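Local coordinates for diol-dehydratase (Roseburia inulinivorans, PDB 5I2A), which probably dehydrates 1,2-propanediol as a B12-independent lyase of the glycyl radical enzyme family, at residues Gly594-Ala597 with Thr598-Gly601. Numbering follows the deposited sequence.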
loop_
_atom_site.group_PDB
_atom_site.type_symbol
_atom_site.label_atom_id
_atom_site.label_comp_id
_atom_site.label_asym_id
_atom_site.label_seq_id
_atom_site.Cartn_x
_atom_site.Cartn_y
_atom_site.Cartn_z
ATOM N N GLY A 594 -17.660 0.999 -50.679
ATOM C CA GLY A 594 -18.728 1.537 -49.854
ATOM C C GLY A 594 -18.290 1.871 -48.438
ATOM O O GLY A 594 -17.428 1.203 -47.868
ATOM N N LEU A 595 -18.878 2.915 -47.869
ATOM C CA LEU A 595 -18.557 3.309 -46.506
ATOM C C LEU A 595 -19.685 2.858 -45.605
ATOM O O LEU A 595 -20.834 2.834 -46.030
ATOM C CB LEU A 595 -18.340 4.817 -46.413
ATOM C CG LEU A 595 -17.342 5.401 -47.414
ATOM C CD1 LEU A 595 -17.271 6.913 -47.251
ATOM C CD2 LEU A 595 -15.949 4.785 -47.268
ATOM N N ASP A 596 -19.367 2.485 -44.371
ATOM C CA ASP A 596 -20.343 1.819 -43.517
ATOM C C ASP A 596 -20.791 2.681 -42.343
ATOM O O ASP A 596 -20.412 3.838 -42.237
ATOM C CB ASP A 596 -19.777 0.481 -43.003
ATOM C CG ASP A 596 -18.498 0.652 -42.162
ATOM O OD1 ASP A 596 -18.122 1.792 -41.824
ATOM O OD2 ASP A 596 -17.864 -0.367 -41.836
ATOM N N ALA A 597 -21.572 2.083 -41.451
ATOM C CA ALA A 597 -22.108 2.779 -40.291
ATOM C C ALA A 597 -21.000 3.310 -39.383
ATOM O O ALA A 597 -21.114 4.410 -38.826
ATOM C CB ALA A 597 -23.027 1.861 -39.515
ATOM N N THR A 598 -19.926 2.536 -39.238
ATOM C CA THR A 598 -18.815 2.953 -38.384
ATOM C C THR A 598 -18.174 4.213 -38.961
ATOM O O THR A 598 -17.927 5.176 -38.247
ATOM C CB THR A 598 -17.753 1.831 -38.226
ATOM O OG1 THR A 598 -18.362 0.693 -37.610
ATOM C CG2 THR A 598 -16.600 2.297 -37.343
ATOM N N THR A 599 -17.920 4.217 -40.261
ATOM C CA THR A 599 -17.340 5.396 -40.880
ATOM C C THR A 599 -18.316 6.586 -40.824
ATOM O O THR A 599 -17.919 7.717 -40.557
ATOM C CB THR A 599 -16.935 5.108 -42.315
ATOM O OG1 THR A 599 -15.947 4.075 -42.311
ATOM C CG2 THR A 599 -16.356 6.352 -42.976
ATOM N N ALA A 600 -19.595 6.312 -41.042
ATOM C CA ALA A 600 -20.611 7.354 -40.960
ATOM C C ALA A 600 -20.567 8.023 -39.588
ATOM O O ALA A 600 -20.480 9.237 -39.494
ATOM C CB ALA A 600 -21.978 6.782 -41.228
ATOM N N GLY A 601 -20.604 7.213 -38.537
ATOM C CA GLY A 601 -20.508 7.701 -37.174
ATOM C C GLY A 601 -19.239 8.492 -36.907
ATOM O O GLY A 601 -19.299 9.559 -36.287
#
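Asp596 sits at the N-cap of helix 597-613, and its OD1 accepts the backbone N-H of Thr599 at 2.9 Å in a nearly straight capping bond (167° at the hydrogen). The carboxylate can fold forward over the first turn because CG lies between its own backbone N and carbonyl carbon (chi1 61°). Thr599 OG1 stands 3.2 Å from the same OD1, within hydrogen-bonding distance, though its proton has another acceptor in reach. OD1 thus faces the helix, while OD2 is bonded to His716 ND1 in a loop much later in the chain, which fixes the rotation of the carboxylate. With an alanine in place of Asp596, the Thr599 N-H would probably lose its capping acceptor and His716 ND1 its carboxylate partner. Behind the cap the regular i to i+4 ladder begins at once: Ala600 N donates to Asp596 O at 2.9 Å, and Gly601 N to Ala597 O, also at 2.9 Å.

Beyond the polar bonds, one flank of the turn packs on helix 620-632. Leu595, just ahead of the cap, Thr599 and Ala600 all touch Val630, and Ala600 also meets Leu631, joining the loop and the first turn to that helix. Thr599 holds its methyl anti to the backbone N, and there CG2 comes to 4.3 Å from Leu595 CB.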